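Local coordinates for phosphatidylserine synthase (Haemophilus influenzae, PDB 3HSI), which belongs to the phospholipase D superfamily of enzymes and contains both an active-site motif region and a further PLD-like region of that family, at residues Ile42-Leu45 with Ile46-Lys50; Tyr202-Val206 with Thr207-Arg211; Trp356-Gly359 with Asp360-Tyr363; Gln414-Gln417 with His418-Val421; Pro437-Lys440 with Leu441-Phe445. One frame throughout, in Å; residues are numbered along the deposited sequence. Where two conformers were deposited one is given.

How the contacts relate
All five contacts are local, each within one continuous run of chain. Contact 1 ends helix 35-48 and leans on F148, inside the phospholipase D active-site motif range (137-163). Contact 2 leaves strand 202-203, which belongs to the same sheet as strand 362-363 of contact 3, though the two centres are about 37 Å apart. Contacts 3 and 4 touch, with centres about 11 Å apart: R357 N lies 2.9 Å from H418 O, a probable hydrogen bond, and the W356 indole packs its NE1 3.5 Å from H418 CB. Contact 5, near the second subunit, has its centre about 48 Å from that of contact 1, across the chain's centre.

Contact 1. Residues Ile42-Leu45 with Ile46-Lys50; sequences IIEL and IRNAK
I42 and I46 sit one turn apart on the last turns of helix 35-48, the first of several i to i+4 pairs here. I42 O accepts a hydrogen bond from I46 N, 2.9 Å away, and the two side chains run side by side, I42 CG2 3.6 Å from I46 CD1; I46 goes on to pack on I69 and V76 of helix 64-79. I43 repeats the pattern with R47. Its carbonyl accepts a hydrogen bond from R47 N, while its CG2, anti to the backbone N (chi1 -64° for CG1), sits 3.5 Å above the centre of one guanidinium face of R47. R47 NH2 makes a salt bridge to E72. Near the helix end E44 O takes a weak bond from N48 N and a second bond, of 2.6 Å, from N48 ND2, which is tilted 25° from the carbonyl plane. Thus a side-chain amide reinforces a slack backbone bond. The L45 side chain rests on F148 of strand 146-148. Its own carbonyl receives a second weak bond from N48 N, at 3.4 Å, and A49 CB lies 3.6 Å from L45 O.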
# COMPACT_ATOMS: atom_id res chain seq x y z
N ILE C 42 -11.14 -33.00 8.85
CA ILE C 42 -10.42 -32.32 9.95
C ILE C 42 -10.52 -33.16 11.23
O ILE C 42 -9.51 -33.55 11.79
CB ILE C 42 -10.93 -30.89 10.22
CG1 ILE C 42 -10.62 -29.98 9.03
CG2 ILE C 42 -10.28 -30.29 11.50
CD1 ILE C 42 -11.47 -28.74 9.05
N ILE C 43 -11.73 -33.47 11.66
CA ILE C 43 -11.94 -34.25 12.86
C ILE C 43 -11.23 -35.62 12.87
O ILE C 43 -10.53 -35.95 13.82
CB ILE C 43 -13.43 -34.40 13.17
CG1 ILE C 43 -14.02 -33.02 13.46
CG2 ILE C 43 -13.63 -35.38 14.36
CD1 ILE C 43 -15.54 -33.01 13.72
N GLU C 44 -11.38 -36.36 11.78
CA GLU C 44 -10.77 -37.69 11.65
C GLU C 44 -9.23 -37.63 11.68
O GLU C 44 -8.53 -38.50 12.28
CB GLU C 44 -11.24 -38.27 10.31
CG GLU C 44 -11.05 -39.73 10.18
CD GLU C 44 -11.71 -40.29 8.92
OE1 GLU C 44 -12.45 -39.54 8.23
OE2 GLU C 44 -11.49 -41.48 8.61
N LEU C 45 -8.70 -36.61 11.03
CA LEU C 45 -7.26 -36.40 10.96
C LEU C 45 -6.67 -35.99 12.33
O LEU C 45 -5.58 -36.47 12.70
CB LEU C 45 -6.90 -35.37 9.87
CG LEU C 45 -7.01 -35.95 8.46
CD1 LEU C 45 -6.70 -34.87 7.45
CD2 LEU C 45 -6.10 -37.21 8.28
N ILE C 46 -7.40 -35.15 13.07
CA ILE C 46 -6.97 -34.73 14.41
C ILE C 46 -6.95 -35.95 15.34
O ILE C 46 -5.95 -36.17 16.04
CB ILE C 46 -7.85 -33.60 15.00
CG1 ILE C 46 -7.59 -32.27 14.27
CG2 ILE C 46 -7.59 -33.41 16.50
CD1 ILE C 46 -8.67 -31.21 14.54
N ARG C 47 -8.02 -36.74 15.32
CA ARG C 47 -8.15 -37.92 16.20
C ARG C 47 -7.08 -38.96 15.97
O ARG C 47 -6.75 -39.71 16.88
CB ARG C 47 -9.50 -38.60 16.07
CG ARG C 47 -10.64 -37.77 16.62
CD ARG C 47 -12.02 -38.32 16.30
NE ARG C 47 -13.00 -37.55 17.04
CZ ARG C 47 -14.33 -37.70 16.95
NH1 ARG C 47 -14.85 -38.59 16.13
NH2 ARG C 47 -15.13 -36.93 17.68
N ASN C 48 -6.57 -39.03 14.75
CA ASN C 48 -5.59 -40.06 14.45
C ASN C 48 -4.14 -39.62 14.52
O ASN C 48 -3.25 -40.46 14.46
CB ASN C 48 -5.92 -40.72 13.12
CG ASN C 48 -7.17 -41.53 13.23
OD1 ASN C 48 -7.18 -42.58 13.90
ND2 ASN C 48 -8.25 -41.02 12.66
N ALA C 49 -3.92 -38.31 14.69
CA ALA C 49 -2.58 -37.75 14.73
C ALA C 49 -1.77 -38.28 15.90
O ALA C 49 -2.27 -38.38 17.02
CB ALA C 49 -2.65 -36.23 14.79
N LYS C 50 -0.52 -38.64 15.61
CA LYS C 50 0.39 -39.16 16.61
C LYS C 50 1.65 -38.30 16.84
O LYS C 50 2.21 -38.34 17.92
CB LYS C 50 0.82 -40.58 16.24
CG LYS C 50 -0.14 -41.65 16.70
CD LYS C 50 -0.86 -42.21 15.52
CE LYS C 50 -1.99 -43.17 15.94
NZ LYS C 50 -2.78 -43.50 14.70

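Contact 2. Residues Tyr202-Val206 with Thr207-Arg211; sequences YPLDV and TNRPR
Y202 and P210 meet because the tyrosine's CG is anti to its carbonyl carbon (chi1 -70°) and chi2 of -92° turns the ring broadside to the proline; R209, next door, reaches back because its chain bends at chi3 (-84°). P210 CG lands 3.5 Å from the centroid of the Y202 ring, almost straight above it, a clean CH-pi contact over the face. CD of the same proline follows, 3.7 Å from Y202 CD1, nearer the rim than CG.

The bent arginine runs back along the V206 and L204 carbonyls. R209 CG is 3.3 Å from V206 O, and R209 CD touches L204 CD2 at 3.8 Å, the two side chains crossing at about a right angle. NH1 of R209 then comes within 2.8 Å of V206 O and 3.1 Å of L204 O, both approached obliquely to the guanidinium plane. R209 NH2 has a long, weak ion pair with D109, and the side chain lies against A108 and C112 of helix 107-118. Between them the chain doubles back through T207 to R209. D205, held by R115 and by the backbone of M126 and F127, turns away from the fold-back and fastens the chain to its neighbours.

Strand 202-203 pairs antiparallel with strand 127-130, and this is how the chain leaves it: the fold-back includes an inverse gamma turn centred on N208, with a weak bond from R209 N to T207 O, and a proline-aromatic CH-pi contact closes the loop before helix 216-229.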
# COMPACT_ATOMS: atom_id res chain seq x y z
N TYR C 202 4.00 -13.95 17.94
CA TYR C 202 3.72 -14.10 19.37
C TYR C 202 2.57 -15.04 19.63
O TYR C 202 1.63 -15.09 18.82
CB TYR C 202 3.40 -12.75 19.99
CG TYR C 202 4.62 -11.87 20.05
CD1 TYR C 202 5.43 -11.87 21.18
CD2 TYR C 202 4.99 -11.07 18.96
CE1 TYR C 202 6.57 -11.09 21.23
CE2 TYR C 202 6.13 -10.30 19.01
CZ TYR C 202 6.91 -10.31 20.15
OH TYR C 202 8.04 -9.53 20.24
N PRO C 203 2.64 -15.79 20.75
CA PRO C 203 1.53 -16.66 21.15
C PRO C 203 0.31 -15.80 21.44
O PRO C 203 0.43 -14.75 22.06
CB PRO C 203 2.03 -17.34 22.44
CG PRO C 203 3.14 -16.48 22.93
CD PRO C 203 3.75 -15.83 21.73
N LEU C 204 -0.84 -16.22 20.94
CA LEU C 204 -2.08 -15.52 21.19
C LEU C 204 -2.86 -16.11 22.35
O LEU C 204 -3.85 -15.52 22.79
CB LEU C 204 -2.94 -15.52 19.93
CG LEU C 204 -2.42 -14.65 18.79
CD1 LEU C 204 -3.12 -15.05 17.53
CD2 LEU C 204 -2.54 -13.15 19.05
N ASP C 205 -2.43 -17.27 22.85
CA ASP C 205 -3.14 -17.92 23.92
C ASP C 205 -2.53 -17.62 25.30
O ASP C 205 -2.63 -18.43 26.19
CB ASP C 205 -3.23 -19.44 23.68
CG ASP C 205 -1.87 -20.10 23.42
OD1 ASP C 205 -0.81 -19.44 23.61
OD2 ASP C 205 -1.86 -21.29 23.04
N VAL C 206 -1.89 -16.46 25.44
CA VAL C 206 -1.47 -15.96 26.74
C VAL C 206 -2.01 -14.56 26.95
O VAL C 206 -2.27 -13.84 25.99
CB VAL C 206 0.09 -15.91 26.93
CG1 VAL C 206 0.71 -17.30 26.93
CG2 VAL C 206 0.76 -15.00 25.90
N THR C 207 -2.09 -14.17 28.22
CA THR C 207 -2.69 -12.89 28.61
C THR C 207 -1.77 -11.72 28.28
O THR C 207 -2.24 -10.64 27.90
CB THR C 207 -3.05 -12.86 30.13
OG1 THR C 207 -1.90 -13.20 30.91
CG2 THR C 207 -4.14 -13.86 30.45
N ASN C 208 -0.48 -11.97 28.44
CA ASN C 208 0.52 -10.98 28.16
C ASN C 208 0.93 -11.07 26.70
O ASN C 208 1.87 -11.79 26.34
CB ASN C 208 1.73 -11.15 29.11
CG ASN C 208 2.18 -12.60 29.24
OD1 ASN C 208 1.37 -13.52 29.36
ND2 ASN C 208 3.50 -12.80 29.23
N ARG C 209 0.17 -10.38 25.85
CA ARG C 209 0.56 -10.24 24.44
C ARG C 209 1.05 -8.83 24.26
O ARG C 209 0.43 -7.89 24.76
CB ARG C 209 -0.63 -10.41 23.51
CG ARG C 209 -1.33 -11.71 23.63
CD ARG C 209 -2.38 -11.78 22.57
NE ARG C 209 -3.63 -11.12 22.94
CZ ARG C 209 -4.52 -11.66 23.77
NH1 ARG C 209 -4.26 -12.83 24.34
NH2 ARG C 209 -5.66 -11.03 24.04
N PRO C 210 2.14 -8.65 23.50
CA PRO C 210 2.54 -7.28 23.19
C PRO C 210 1.48 -6.56 22.32
O PRO C 210 0.65 -7.21 21.69
CB PRO C 210 3.87 -7.46 22.47
CG PRO C 210 3.79 -8.84 21.85
CD PRO C 210 3.00 -9.66 22.83
N ARG C 211 1.49 -5.24 22.34
CA ARG C 211 0.69 -4.43 21.44
C ARG C 211 1.46 -4.30 20.15
O ARG C 211 2.69 -4.34 20.16
CB ARG C 211 0.44 -3.03 22.00
CG ARG C 211 -0.58 -2.97 23.10
CD ARG C 211 0.06 -2.42 24.36
NE ARG C 211 -0.96 -1.97 25.32
CZ ARG C 211 -1.33 -2.64 26.42
NH1 ARG C 211 -0.76 -3.81 26.74
NH2 ARG C 211 -2.28 -2.13 27.21

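Contact 3. Residues Trp356-Gly359 with Asp360-Tyr363; sequences WRDG and DNTY
W356 lies against Y363, and its side chain can be followed outward from CB, which sits 3.6 Å from Y363 CD1. With CG anti to the backbone N (chi1 -172°), the indole comes to lie against the tyrosine: CG meets Y363 CD1 at 3.5 Å, and that atom covers one indole face near the rim. The two rings are inclined by 39°, so they are neither stacked nor set edge-to-face. Further along, CE3 reaches Y363 CB, CZ3 approaches N361 O at the indole edge, and CH2 ends 4.0 Å from N361 CB. The opposite face of the indole has D358 N above it, and the ring of Y172 also meets the indole.

A type II' beta turn from D358 to N361 makes the reversal, with G359 at its second position on positive phi (62°). The turn carries the chain from strand 351-356 of one sheet to strand 362-363 of the other. N361 N closes it on D358 O at 3.0 Å. N361 ND2 adds weak bonds to the same D358 O and to D358 OD2, with the two side chains lying side by side. Their firmer partner is Y170, whose OH bonds D358 OD2 and whose backbone N bonds N361 OD1. One water joins the two arms of the turn: it accepts from D358 N and donates to G359 O and, at 2.7 Å, to N361 O.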
# COMPACT_ATOMS: atom_id res chain seq x y z
N TRP C 356 -22.36 -18.62 -9.48
CA TRP C 356 -22.74 -19.59 -8.46
C TRP C 356 -23.73 -18.95 -7.51
O TRP C 356 -23.56 -17.80 -7.09
CB TRP C 356 -21.50 -20.07 -7.68
CG TRP C 356 -21.73 -21.23 -6.71
CD1 TRP C 356 -21.51 -22.57 -6.96
CD2 TRP C 356 -22.15 -21.13 -5.32
NE1 TRP C 356 -21.79 -23.31 -5.81
CE2 TRP C 356 -22.20 -22.46 -4.81
CE3 TRP C 356 -22.55 -20.07 -4.49
CZ2 TRP C 356 -22.59 -22.76 -3.49
CZ3 TRP C 356 -22.95 -20.34 -3.19
CH2 TRP C 356 -22.95 -21.70 -2.69
N ARG C 357 -24.76 -19.72 -7.16
CA ARG C 357 -25.77 -19.27 -6.23
C ARG C 357 -26.51 -20.48 -5.63
O ARG C 357 -26.90 -21.36 -6.36
CB ARG C 357 -26.76 -18.38 -6.95
CG ARG C 357 -27.76 -17.73 -5.99
CD ARG C 357 -28.70 -16.82 -6.71
NE ARG C 357 -29.54 -16.21 -5.70
CZ ARG C 357 -30.35 -15.17 -5.85
NH1 ARG C 357 -30.47 -14.56 -7.03
NH2 ARG C 357 -31.04 -14.74 -4.79
N ASP C 358 -26.69 -20.49 -4.32
CA ASP C 358 -27.41 -21.56 -3.62
C ASP C 358 -28.09 -20.96 -2.38
O ASP C 358 -27.53 -20.98 -1.27
CB ASP C 358 -26.44 -22.68 -3.23
CG ASP C 358 -27.11 -23.77 -2.38
OD1 ASP C 358 -28.33 -23.96 -2.51
OD2 ASP C 358 -26.39 -24.42 -1.58
N GLY C 359 -29.28 -20.40 -2.56
CA GLY C 359 -30.00 -19.78 -1.43
C GLY C 359 -29.19 -18.62 -0.87
O GLY C 359 -28.73 -17.75 -1.62
N ASP C 360 -28.99 -18.63 0.44
CA ASP C 360 -28.17 -17.61 1.09
C ASP C 360 -26.73 -18.06 1.38
O ASP C 360 -26.02 -17.38 2.11
CB ASP C 360 -28.84 -17.16 2.39
CG ASP C 360 -30.32 -17.02 2.24
OD1 ASP C 360 -30.76 -16.13 1.45
OD2 ASP C 360 -31.05 -17.80 2.90
N ASN C 361 -26.32 -19.22 0.86
CA ASN C 361 -24.96 -19.71 1.09
C ASN C 361 -23.95 -18.86 0.32
O ASN C 361 -24.30 -18.21 -0.66
CB ASN C 361 -24.86 -21.19 0.77
CG ASN C 361 -25.79 -22.01 1.63
OD1 ASN C 361 -25.68 -22.01 2.86
ND2 ASN C 361 -26.75 -22.68 1.00
N THR C 362 -22.70 -18.81 0.79
CA THR C 362 -21.75 -17.92 0.13
C THR C 362 -20.66 -18.70 -0.60
O THR C 362 -20.45 -19.93 -0.39
CB THR C 362 -21.14 -16.92 1.10
OG1 THR C 362 -20.52 -17.64 2.15
CG2 THR C 362 -22.23 -15.93 1.70
N TYR C 363 -19.96 -17.98 -1.46
CA TYR C 363 -19.01 -18.57 -2.36
C TYR C 363 -17.61 -18.06 -2.10
O TYR C 363 -17.36 -16.89 -2.20
CB TYR C 363 -19.43 -18.27 -3.79
CG TYR C 363 -18.53 -18.77 -4.88
CD1 TYR C 363 -18.74 -20.02 -5.43
CD2 TYR C 363 -17.52 -17.96 -5.43
CE1 TYR C 363 -17.99 -20.49 -6.47
CE2 TYR C 363 -16.72 -18.43 -6.49
CZ TYR C 363 -16.98 -19.70 -7.01
OH TYR C 363 -16.23 -20.23 -8.04
O HOH W 1 -25.96 -18.19 -2.76

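Contact 4. Residues Gln414-Gln417 with His418-Val421; sequences QIRQ and HTKV
T419 and R416 meet at one atom, R416 O, which takes both the backbone N and the hydroxyl of T419. T419 N donates at 3.0 Å, coming from 60° above the carbonyl plane and not along a lone pair. OG1, set between the backbone N and the carbonyl carbon (chi1 67°), lies 2.5 Å from the same R416 O, so short that the exact length is doubtful. CG2 of T419 lies beside the same carbonyl, 3.7 Å from R416 O, and is 3.8 Å from I415 O.

One shell out, a water bridges I415 O and H418 N, three residues on. It donates to I415 O at 2.6 Å and accepts from H418 N at 3.0 Å. Q417 N bonds to Q414 O at 3.1 Å. A beta turn from R416 to T419, close to type I, leads from helix 405-415 into strand 419-421, which runs antiparallel to strand 351-356.

Further out, R354 NH1 bonds T419 OG1, and R416 is held by a salt bridge to E302. K420 pairs with L355 through the backbone, while H418 packs on Y170 and D358.

With OG1 directed as donor to R416 O, its oxygen can accept from R354 NH1; the nearby positive charge would probably make this hydroxyl a stronger donor. Two donors of T419 thus converge on R416 O, consistent with a well-defined turn there.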
# COMPACT_ATOMS: atom_id res chain seq x y z
N GLN C 414 -19.01 -30.94 -9.71
CA GLN C 414 -19.63 -30.60 -8.44
C GLN C 414 -19.69 -29.08 -8.29
O GLN C 414 -20.74 -28.52 -7.95
CB GLN C 414 -18.88 -31.22 -7.27
CG GLN C 414 -19.62 -31.02 -5.94
CD GLN C 414 -21.11 -31.44 -6.02
OE1 GLN C 414 -21.44 -32.61 -6.19
NE2 GLN C 414 -22.00 -30.47 -5.91
N ILE C 415 -18.57 -28.43 -8.55
CA ILE C 415 -18.51 -26.98 -8.47
C ILE C 415 -19.58 -26.31 -9.33
O ILE C 415 -20.28 -25.41 -8.83
CB ILE C 415 -17.11 -26.44 -8.80
CG1 ILE C 415 -16.16 -26.75 -7.65
CG2 ILE C 415 -17.13 -24.90 -9.00
CD1 ILE C 415 -14.69 -26.70 -8.04
N ARG C 416 -19.77 -26.79 -10.56
CA ARG C 416 -20.71 -26.17 -11.51
C ARG C 416 -22.18 -26.39 -11.18
O ARG C 416 -23.05 -25.75 -11.81
CB ARG C 416 -20.43 -26.72 -12.91
CG ARG C 416 -19.11 -26.20 -13.49
CD ARG C 416 -18.91 -26.74 -14.90
NE ARG C 416 -17.61 -26.37 -15.44
CZ ARG C 416 -16.68 -27.24 -15.83
NH1 ARG C 416 -16.88 -28.55 -15.72
NH2 ARG C 416 -15.52 -26.78 -16.31
N GLN C 417 -22.47 -27.28 -10.21
CA GLN C 417 -23.86 -27.68 -9.92
C GLN C 417 -24.77 -26.51 -9.61
O GLN C 417 -25.88 -26.45 -10.13
CB GLN C 417 -23.98 -28.71 -8.78
CG GLN C 417 -23.49 -30.12 -9.11
CD GLN C 417 -24.31 -30.77 -10.22
OE1 GLN C 417 -25.49 -30.45 -10.41
NE2 GLN C 417 -23.68 -31.66 -10.98
N HIS C 418 -24.32 -25.60 -8.75
CA HIS C 418 -25.14 -24.45 -8.37
C HIS C 418 -24.84 -23.21 -9.20
O HIS C 418 -25.07 -22.10 -8.72
CB HIS C 418 -24.99 -24.15 -6.88
CG HIS C 418 -25.50 -25.24 -6.00
ND1 HIS C 418 -26.82 -25.62 -5.98
CD2 HIS C 418 -24.87 -26.03 -5.10
CE1 HIS C 418 -26.99 -26.59 -5.10
NE2 HIS C 418 -25.82 -26.85 -4.54
N THR C 419 -24.33 -23.40 -10.43
CA THR C 419 -24.01 -22.28 -11.33
C THR C 419 -24.95 -22.18 -12.51
O THR C 419 -25.57 -23.14 -12.92
CB THR C 419 -22.61 -22.40 -11.97
OG1 THR C 419 -22.59 -23.53 -12.86
CG2 THR C 419 -21.50 -22.50 -10.91
N LYS C 420 -25.01 -20.99 -13.10
CA LYS C 420 -25.66 -20.83 -14.38
C LYS C 420 -24.70 -20.11 -15.31
O LYS C 420 -23.96 -19.22 -14.88
CB LYS C 420 -26.95 -20.01 -14.24
CG LYS C 420 -27.91 -20.56 -13.20
CD LYS C 420 -29.20 -19.76 -13.20
CE LYS C 420 -30.01 -20.08 -11.96
NZ LYS C 420 -31.45 -20.01 -12.28
N VAL C 421 -24.75 -20.48 -16.57
CA VAL C 421 -23.93 -19.87 -17.57
C VAL C 421 -24.62 -18.55 -17.95
O VAL C 421 -25.79 -18.51 -18.31
CB VAL C 421 -23.76 -20.82 -18.81
CG1 VAL C 421 -23.15 -20.09 -20.03
CG2 VAL C 421 -22.91 -22.01 -18.45
O HOH W 2 -21.96 -25.82 -6.94

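Contact 5. Residues Pro437-Lys440 with Leu441-Phe445; sequences PVQK and LLKKF
Q439 carries the flat group that meets the other half of this helix turn: its amide end lies alongside the K443 chain, the two side chains pointing the same way, with K443 NZ 4.1 Å from Q439 CB. The bend of K443 at chi2 lays its CD 3.3 Å from Q439 O, and the bend at chi4 then turns NZ toward Q439. The other flat group, the F445 ring, meets a methyl one turn back, F445 CE2 lying 3.5 Å from L441 CD1.

V438 and L442 are the apolar partners one turn apart. V438 CG1, anti to the backbone N (chi1 164°), meets L442 CD1 at 3.7 Å, and the two run side by side. The backbone bonds behind these side chains follow the regular i to i+4 pattern. L441 N goes to P437 O, L442 N to V438 O at 2.8 Å and nearly straight, and K443 N to Q439 O at 3.1 Å. K444 N donates to K440 O at 2.9 Å.

These i to i+4 pairs run along most of helix 436-447. V438 and L442 both pack on Y329 of helix 327-341, and P437 and V438 on F321 in a nearby loop. F445 lies on A450 and V454 of helix 450-457 and on M323 of the second subunit; K444 touches L441 of that subunit, so this helix borders the dimer interface.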
# COMPACT_ATOMS: atom_id res chain seq x y z
N PRO C 437 -29.55 3.22 -2.01
CA PRO C 437 -28.32 3.61 -1.29
C PRO C 437 -27.04 3.06 -1.94
O PRO C 437 -25.98 3.69 -1.84
CB PRO C 437 -28.51 3.03 0.12
CG PRO C 437 -29.63 2.12 0.06
CD PRO C 437 -30.42 2.35 -1.19
N VAL C 438 -27.14 1.90 -2.58
CA VAL C 438 -26.01 1.34 -3.33
C VAL C 438 -25.70 2.23 -4.54
O VAL C 438 -24.54 2.58 -4.79
CB VAL C 438 -26.33 -0.08 -3.82
CG1 VAL C 438 -25.38 -0.51 -4.89
CG2 VAL C 438 -26.36 -1.03 -2.65
N GLN C 439 -26.74 2.58 -5.28
CA GLN C 439 -26.63 3.50 -6.41
C GLN C 439 -25.88 4.77 -6.03
O GLN C 439 -24.95 5.16 -6.72
CB GLN C 439 -28.01 3.86 -6.99
CG GLN C 439 -28.77 2.68 -7.52
CD GLN C 439 -29.96 3.09 -8.38
OE1 GLN C 439 -31.00 2.44 -8.35
NE2 GLN C 439 -29.80 4.15 -9.15
N LYS C 440 -26.28 5.37 -4.91
CA LYS C 440 -25.70 6.63 -4.45
C LYS C 440 -24.22 6.42 -4.21
O LYS C 440 -23.38 7.19 -4.68
CB LYS C 440 -26.33 7.04 -3.12
CG LYS C 440 -27.65 7.80 -3.20
CD LYS C 440 -27.97 8.42 -1.83
CE LYS C 440 -29.35 9.09 -1.81
NZ LYS C 440 -30.43 8.15 -2.31
N LEU C 441 -23.92 5.35 -3.49
CA LEU C 441 -22.58 5.06 -3.07
C LEU C 441 -21.67 4.83 -4.27
O LEU C 441 -20.61 5.44 -4.36
CB LEU C 441 -22.59 3.84 -2.15
CG LEU C 441 -21.40 3.64 -1.22
CD1 LEU C 441 -20.97 4.96 -0.60
CD2 LEU C 441 -21.81 2.66 -0.12
N LEU C 442 -22.11 3.97 -5.20
CA LEU C 442 -21.29 3.61 -6.35
C LEU C 442 -21.01 4.83 -7.23
O LEU C 442 -19.89 5.01 -7.72
CB LEU C 442 -21.91 2.47 -7.16
CG LEU C 442 -21.93 1.06 -6.54
CD1 LEU C 442 -22.73 0.09 -7.41
CD2 LEU C 442 -20.52 0.48 -6.25
N LYS C 443 -22.02 5.68 -7.40
CA LYS C 443 -21.87 6.94 -8.12
C LYS C 443 -20.87 7.84 -7.46
O LYS C 443 -20.02 8.42 -8.13
CB LYS C 443 -23.21 7.67 -8.23
CG LYS C 443 -23.91 7.41 -9.52
CD LYS C 443 -25.39 7.25 -9.29
CE LYS C 443 -26.13 6.95 -10.60
NZ LYS C 443 -27.34 6.07 -10.36
N LYS C 444 -20.97 7.98 -6.14
CA LYS C 444 -20.05 8.81 -5.37
C LYS C 444 -18.59 8.35 -5.54
O LYS C 444 -17.68 9.15 -5.84
CB LYS C 444 -20.45 8.80 -3.89
CG LYS C 444 -21.47 9.86 -3.47
CD LYS C 444 -22.07 9.60 -2.07
CE LYS C 444 -21.20 8.66 -1.23
NZ LYS C 444 -21.39 8.84 0.25
N PHE C 445 -18.38 7.05 -5.36
CA PHE C 445 -17.05 6.47 -5.48
C PHE C 445 -16.49 6.59 -6.90
O PHE C 445 -15.37 7.10 -7.07
CB PHE C 445 -17.06 5.03 -4.99
CG PHE C 445 -16.90 4.92 -3.50
CD1 PHE C 445 -15.91 4.10 -2.95
CD2 PHE C 445 -17.72 5.65 -2.65
CE1 PHE C 445 -15.76 4.01 -1.56
CE2 PHE C 445 -17.57 5.57 -1.27
CZ PHE C 445 -16.60 4.76 -0.72